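PDB 3BRS: periplasmic binding protein/LacI transcriptional regulator, which probably binds a sugar outside the cell membrane and delivers it to a transporter, as periplasmic binding proteins of the LacI-related type do. Local coordinates for residues A[5-10]-A[37-42]; A[66-71]-A[90-95]. All blocks are in the same frame, centred on the assembly; numbering follows the deposited sequence.

Contact 1: A[5-10]-A[37-42]; sequences QYYMIC and EIKLEF
One face of the Tyr7 ring carries the Lys39 side chain, whose NZ stands almost on the ring normal, 4.0 Å from the centroid of that ring, in a cation-pi contact. The first torsion of Lys39 (chi1 172°) sends its chain out alongside Tyr7, and a bend at its last torsion sets the ammonium over the ring centre while CE makes a CH-pi contact with the same face. Lys39 O and Glu41 OE1 lie at the ring edge, in its plane. Tyr7 OH is modelled as donating to Glu41 OE1 at 2.4 Å, a length so short that it is doubtful in detail; the carboxylate is turned 86° from the ring. Arg64 forms a salt bridge to the same oxygen, so two cations, Lys39 over the ring and Arg64 at the carboxylate, accompany the phenol-carboxylate pair. On the other side, Cys10 CB lies 3.4 Å from Phe42 CD1, its SG meeting the ring obliquely, and Met8 CG packs against Ile38 CG2. Between the two layers the backbones pair in parallel: Met8 N bonds to Lys39 O at 2.9 Å and Met8 O accepts Glu41 N. Together with helix 20-36 the strands form a beta-alpha-beta unit. That helix lies against Leu40 and Phe42, helix 246-262 covers Met8 and Ile38, and strand 68-71 continues the sheet beyond strand 7-11.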
loop_
_atom_site.group_PDB
_atom_site.type_symbol
_atom_site.label_atom_id
_atom_site.label_comp_id
_atom_site.label_asym_id
_atom_site.label_seq_id
_atom_site.Cartn_x
_atom_site.Cartn_y
_atom_site.Cartn_z
ATOM N N GLN A 5 -2.077 -16.582 27.201
ATOM C CA GLN A 5 -2.039 -15.435 26.234
ATOM C C GLN A 5 -1.889 -15.924 24.811
ATOM O O GLN A 5 -1.062 -16.816 24.521
ATOM C CB GLN A 5 -0.853 -14.536 26.503
ATOM C CG GLN A 5 -1.139 -13.269 27.290
ATOM C CD GLN A 5 0.048 -12.302 27.151
ATOM O OE1 GLN A 5 0.021 -11.157 27.629
ATOM N NE2 GLN A 5 1.098 -12.774 26.467
ATOM N N TYR A 6 -2.675 -15.312 23.927
ATOM C CA TYR A 6 -2.552 -15.520 22.493
ATOM C C TYR A 6 -1.243 -14.974 21.949
ATOM O O TYR A 6 -0.829 -13.870 22.328
ATOM C CB TYR A 6 -3.738 -14.870 21.834
ATOM C CG TYR A 6 -5.053 -15.624 22.084
ATOM C CD1 TYR A 6 -6.132 -14.988 22.701
ATOM C CD2 TYR A 6 -5.211 -16.970 21.688
ATOM C CE1 TYR A 6 -7.339 -15.660 22.945
ATOM C CE2 TYR A 6 -6.436 -17.664 21.933
ATOM C CZ TYR A 6 -7.486 -16.984 22.547
ATOM O OH TYR A 6 -8.701 -17.616 22.768
ATOM N N TYR A 7 -0.597 -15.772 21.073
ATOM C CA TYR A 7 0.657 -15.395 20.410
ATOM C C TYR A 7 0.398 -15.161 18.879
ATOM O O TYR A 7 0.016 -16.082 18.150
ATOM C CB TYR A 7 1.766 -16.434 20.716
ATOM C CG TYR A 7 3.124 -16.271 20.079
ATOM C CD1 TYR A 7 3.879 -17.461 19.707
ATOM C CD2 TYR A 7 3.684 -14.980 19.827
ATOM C CE1 TYR A 7 5.102 -17.379 19.060
ATOM C CE2 TYR A 7 4.957 -14.854 19.183
ATOM C CZ TYR A 7 5.660 -16.081 18.807
ATOM O OH TYR A 7 6.900 -16.009 18.201
ATOM N N MET A 8 0.619 -13.917 18.446
ATOM C CA MET A 8 0.361 -13.435 17.070
ATOM C C MET A 8 1.653 -12.889 16.464
ATOM O O MET A 8 2.450 -12.265 17.134
ATOM C CB MET A 8 -0.685 -12.313 17.047
ATOM C CG MET A 8 -2.094 -12.650 17.634
ATOM S SD MET A 8 -3.455 -11.599 16.961
ATOM C CE MET A 8 -4.759 -12.296 17.948
ATOM N N ILE A 9 1.925 -13.190 15.202
ATOM C CA ILE A 9 3.162 -12.603 14.614
ATOM C C ILE A 9 2.733 -11.783 13.435
ATOM O O ILE A 9 2.035 -12.303 12.565
ATOM C CB ILE A 9 4.145 -13.722 14.181
ATOM C CG1 ILE A 9 4.732 -14.424 15.421
ATOM C CG2 ILE A 9 5.305 -13.119 13.236
ATOM C CD1 ILE A 9 5.627 -15.751 14.993
ATOM N N CYS A 10 3.109 -10.498 13.426
ATOM C CA CYS A 10 2.770 -9.601 12.301
ATOM C C CYS A 10 3.915 -9.529 11.281
ATOM O O CYS A 10 5.091 -9.341 11.694
ATOM C CB CYS A 10 2.462 -8.180 12.856
ATOM S SG CYS A 10 2.053 -7.140 11.436
ATOM N N GLU A 37 -4.216 -7.680 25.686
ATOM C CA GLU A 37 -3.246 -8.540 26.369
ATOM C C GLU A 37 -2.757 -9.678 25.439
ATOM O O GLU A 37 -2.931 -10.881 25.742
ATOM C CB GLU A 37 -3.898 -9.157 27.609
ATOM C CG GLU A 37 -4.347 -8.173 28.675
ATOM C CD GLU A 37 -4.073 -8.686 30.096
ATOM O OE1 GLU A 37 -4.137 -9.929 30.346
ATOM O OE2 GLU A 37 -3.799 -7.830 30.973
ATOM N N ILE A 38 -2.155 -9.298 24.317
ATOM C CA ILE A 38 -1.783 -10.264 23.296
ATOM C C ILE A 38 -0.261 -10.265 23.237
ATOM O O ILE A 38 0.359 -9.226 23.354
ATOM C CB ILE A 38 -2.449 -9.917 21.877
ATOM C CG1 ILE A 38 -3.910 -10.398 21.813
ATOM C CG2 ILE A 38 -1.716 -10.624 20.769
ATOM C CD1 ILE A 38 -4.895 -9.646 20.926
ATOM N N LYS A 39 0.365 -11.422 23.068
ATOM C CA LYS A 39 1.782 -11.397 22.764
ATOM C C LYS A 39 1.963 -11.201 21.248
ATOM O O LYS A 39 1.542 -12.037 20.517
ATOM C CB LYS A 39 2.487 -12.661 23.265
ATOM C CG LYS A 39 3.924 -12.776 22.804
ATOM C CD LYS A 39 4.730 -13.775 23.642
ATOM C CE LYS A 39 5.988 -14.252 22.879
ATOM N NZ LYS A 39 6.255 -15.747 23.008
ATOM N N LEU A 40 2.625 -10.127 20.800
ATOM C CA LEU A 40 2.730 -9.750 19.358
ATOM C C LEU A 40 4.207 -9.529 19.000
ATOM O O LEU A 40 4.871 -8.659 19.594
ATOM C CB LEU A 40 2.002 -8.430 19.081
ATOM C CG LEU A 40 1.197 -8.126 17.785
ATOM C CD1 LEU A 40 1.136 -6.630 17.519
ATOM C CD2 LEU A 40 1.514 -8.937 16.488
ATOM N N GLU A 41 4.724 -10.319 18.049
ATOM C CA GLU A 41 6.041 -10.029 17.485
ATOM C C GLU A 41 5.865 -9.473 16.015
ATOM O O GLU A 41 4.845 -9.748 15.365
ATOM C CB GLU A 41 6.968 -11.280 17.597
ATOM C CG GLU A 41 7.330 -11.816 19.070
ATOM C CD GLU A 41 8.089 -13.211 19.090
ATOM O OE1 GLU A 41 8.090 -13.968 18.045
ATOM O OE2 GLU A 41 8.730 -13.563 20.172
ATOM N N PHE A 42 6.822 -8.647 15.526
ATOM C CA PHE A 42 6.967 -8.238 14.097
ATOM C C PHE A 42 8.219 -8.806 13.413
ATOM O O PHE A 42 9.254 -8.963 14.045
ATOM C CB PHE A 42 7.010 -6.737 14.026
ATOM C CG PHE A 42 5.780 -6.098 14.564
ATOM C CD1 PHE A 42 4.692 -5.816 13.703
ATOM C CD2 PHE A 42 5.653 -5.805 15.903
ATOM C CE1 PHE A 42 3.476 -5.188 14.187
ATOM C CE2 PHE A 42 4.430 -5.199 16.401
ATOM C CZ PHE A 42 3.341 -4.917 15.506
#

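Contact 2: A[66-71]-A[90-95]; sequences PDVILL and GIKLIV
Ile91 and Pro66 cross obliquely where the two segments enter the sheet, the CD1 end of the isoleucine lying 3.8 Å from Pro66 CG. The branches of Ile91 divide the work: CG1, beside the backbone N (chi1 -56°), carries CD1 to the proline ring, while CG2 points the other way along the chain, 3.6 Å from Ile69 N and close to Asp67 O. Ile69 in turn lays CG1 against that methyl. Further along the same face, Leu93 has its CG anti to the backbone N (chi1 177°), which lets CD1 reach over the partner strand, near Ile69 O, and touch both Ile69 CG2 and Leu71 CB, the latter 3.9 Å from Leu93 CD1. Helix 51-63 and Ile86 close over this apolar layer. Strands 68-71 and 92-95 run parallel, as expected for a beta-alpha-beta unit with a short helix, 80-83, in its connection, within the Rossmann-like parallel sheet of a periplasmic binding protein lobe. Four backbone bonds join the two segments; Ile69 supplies two, its N to Lys92 O at 2.8 Å and its O to Ile94 N, which sits tilted from the carbonyl plane. On the opposite face Leu70 and Ile94 lie side by side and point the same way, CG to CB 4.1 Å. In the one conformer of Val68 described here, its CG1 touches Ile94 CG1 and its CG2 meets Lys92 CB. Lys92 then bends repeatedly so that its end leads away from strand 68-71; Leu260 and Leu261 of helix 246-262 meet this side. At the entrance Asp67 O accepts both Lys92 N, 3.0 Å away, and a water that also donates to Gly90 O.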
loop_
_atom_site.group_PDB
_atom_site.type_symbol
_atom_site.label_atom_id
_atom_site.label_comp_id
_atom_site.label_asym_id
_atom_site.label_seq_id
_atom_site.Cartn_x
_atom_site.Cartn_y
_atom_site.Cartn_z
ATOM N N PRO A 66 2.949 -19.612 16.540
ATOM C CA PRO A 66 1.963 -18.560 16.958
ATOM C C PRO A 66 0.502 -19.083 16.729
ATOM O O PRO A 66 0.284 -20.157 16.085
ATOM C CB PRO A 66 2.273 -17.445 16.013
ATOM C CG PRO A 66 2.631 -18.333 14.646
ATOM C CD PRO A 66 3.478 -19.449 15.172
ATOM N N ASP A 67 -0.486 -18.383 17.266
ATOM C CA ASP A 67 -1.870 -18.712 17.038
ATOM C C ASP A 67 -2.343 -18.090 15.712
ATOM O O ASP A 67 -3.238 -18.613 15.025
ATOM C CB ASP A 67 -2.666 -18.120 18.200
ATOM C CG ASP A 67 -2.470 -18.892 19.498
ATOM O OD1 ASP A 67 -2.598 -20.147 19.486
ATOM O OD2 ASP A 67 -2.141 -18.230 20.492
ATOM N N VAL A 68 -1.707 -16.986 15.331
ATOM C CA VAL A 68 -2.151 -16.146 14.197
ATOM C C VAL A 68 -0.948 -15.572 13.514
ATOM O O VAL A 68 0.002 -15.183 14.184
ATOM C CB VAL A 68 -3.002 -14.911 14.664
ATOM C CG1 VAL A 68 -3.408 -14.037 13.443
ATOM C CG2 VAL A 68 -4.258 -15.335 15.474
ATOM N N ILE A 69 -0.968 -15.484 12.197
ATOM C CA ILE A 69 0.057 -14.674 11.537
ATOM C C ILE A 69 -0.705 -13.606 10.778
ATOM O O ILE A 69 -1.682 -13.936 10.075
ATOM C CB ILE A 69 0.816 -15.554 10.539
ATOM C CG1 ILE A 69 1.984 -16.292 11.228
ATOM C CG2 ILE A 69 1.221 -14.756 9.244
ATOM C CD1 ILE A 69 2.464 -17.586 10.365
ATOM N N LEU A 70 -0.322 -12.330 10.919
ATOM C CA LEU A 70 -0.923 -11.267 10.088
ATOM C C LEU A 70 0.057 -10.933 8.964
ATOM O O LEU A 70 1.218 -10.687 9.256
ATOM C CB LEU A 70 -1.183 -9.970 10.887
ATOM C CG LEU A 70 -2.065 -10.149 12.107
ATOM C CD1 LEU A 70 -1.269 -10.711 13.265
ATOM C CD2 LEU A 70 -2.505 -8.788 12.407
ATOM N N LEU A 71 -0.386 -10.825 7.706
ATOM C CA LEU A 71 0.597 -10.864 6.681
ATOM C C LEU A 71 0.224 -9.854 5.675
ATOM O O LEU A 71 -0.929 -9.872 5.233
ATOM C CB LEU A 71 0.644 -12.275 6.049
ATOM C CG LEU A 71 1.441 -12.412 4.761
ATOM C CD1 LEU A 71 2.954 -12.064 4.955
ATOM C CD2 LEU A 71 1.232 -13.846 4.213
ATOM N N GLY A 90 -1.941 -25.176 11.374
ATOM C CA GLY A 90 -2.873 -24.874 12.529
ATOM C C GLY A 90 -2.935 -23.417 12.967
ATOM O O GLY A 90 -3.501 -23.047 14.016
ATOM N N ILE A 91 -2.378 -22.571 12.121
ATOM C CA ILE A 91 -2.341 -21.091 12.351
ATOM C C ILE A 91 -3.399 -20.321 11.527
ATOM O O ILE A 91 -3.608 -20.577 10.321
ATOM C CB ILE A 91 -0.897 -20.528 12.009
ATOM C CG1 ILE A 91 0.154 -21.279 12.846
ATOM C CG2 ILE A 91 -0.806 -19.085 12.414
ATOM C CD1 ILE A 91 1.579 -21.157 12.306
ATOM N N LYS A 92 -4.040 -19.351 12.184
ATOM C CA LYS A 92 -4.980 -18.426 11.557
ATOM C C LYS A 92 -4.216 -17.414 10.669
ATOM O O LYS A 92 -3.169 -16.897 11.067
ATOM C CB LYS A 92 -5.699 -17.667 12.709
ATOM C CG LYS A 92 -6.562 -18.524 13.637
ATOM C CD LYS A 92 -7.856 -18.895 12.924
ATOM C CE LYS A 92 -8.092 -20.392 12.826
ATOM N NZ LYS A 92 -8.489 -20.932 14.138
ATOM N N LEU A 93 -4.714 -17.124 9.468
ATOM C CA LEU A 93 -4.116 -16.137 8.640
ATOM C C LEU A 93 -5.050 -14.939 8.526
ATOM O O LEU A 93 -6.151 -15.085 7.982
ATOM C CB LEU A 93 -3.823 -16.709 7.251
ATOM C CG LEU A 93 -3.234 -15.797 6.190
ATOM C CD1 LEU A 93 -1.946 -15.065 6.661
ATOM C CD2 LEU A 93 -2.949 -16.644 5.019
ATOM N N ILE A 94 -4.612 -13.775 8.988
ATOM C CA ILE A 94 -5.190 -12.454 8.599
ATOM C C ILE A 94 -4.345 -11.807 7.536
ATOM O O ILE A 94 -3.112 -11.652 7.683
ATOM C CB ILE A 94 -5.256 -11.442 9.815
ATOM C CG1 ILE A 94 -5.927 -12.071 10.945
ATOM C CG2 ILE A 94 -5.969 -10.046 9.494
ATOM C CD1 ILE A 94 -7.116 -12.816 10.528
ATOM N N VAL A 95 -4.953 -11.462 6.414
ATOM C CA VAL A 95 -4.216 -10.644 5.459
ATOM C C VAL A 95 -4.460 -9.150 5.758
ATOM O O VAL A 95 -5.577 -8.759 5.906
ATOM C CB VAL A 95 -4.440 -11.010 4.075
ATOM C CG1 VAL A 95 -4.004 -9.837 3.183
ATOM C CG2 VAL A 95 -3.620 -12.311 3.737
HETATM O O HOH W 1 -4.632 -20.998 15.426
#

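Overall arrangement
From the N terminus, the chain enters the sheet through strand 7-11, returns along helix 20-36 and closes the first loop at contact 1, where strand 39-42 takes the outer edge. Helix 51-63 then carries it back past strand 7-11 to strand 68-71, so the sheet grows on its other side. Contact 2 closes a second, shorter loop by way of helix 80-83. The two loops follow in series, neither nesting nor crossing, with centres about 10 Å apart. They meet where strands 7-11 and 68-71 are neighbours, with a probable backbone hydrogen bond between Ile9 O and Leu70 N. Together they join four adjacent strands of the six-stranded parallel sheet.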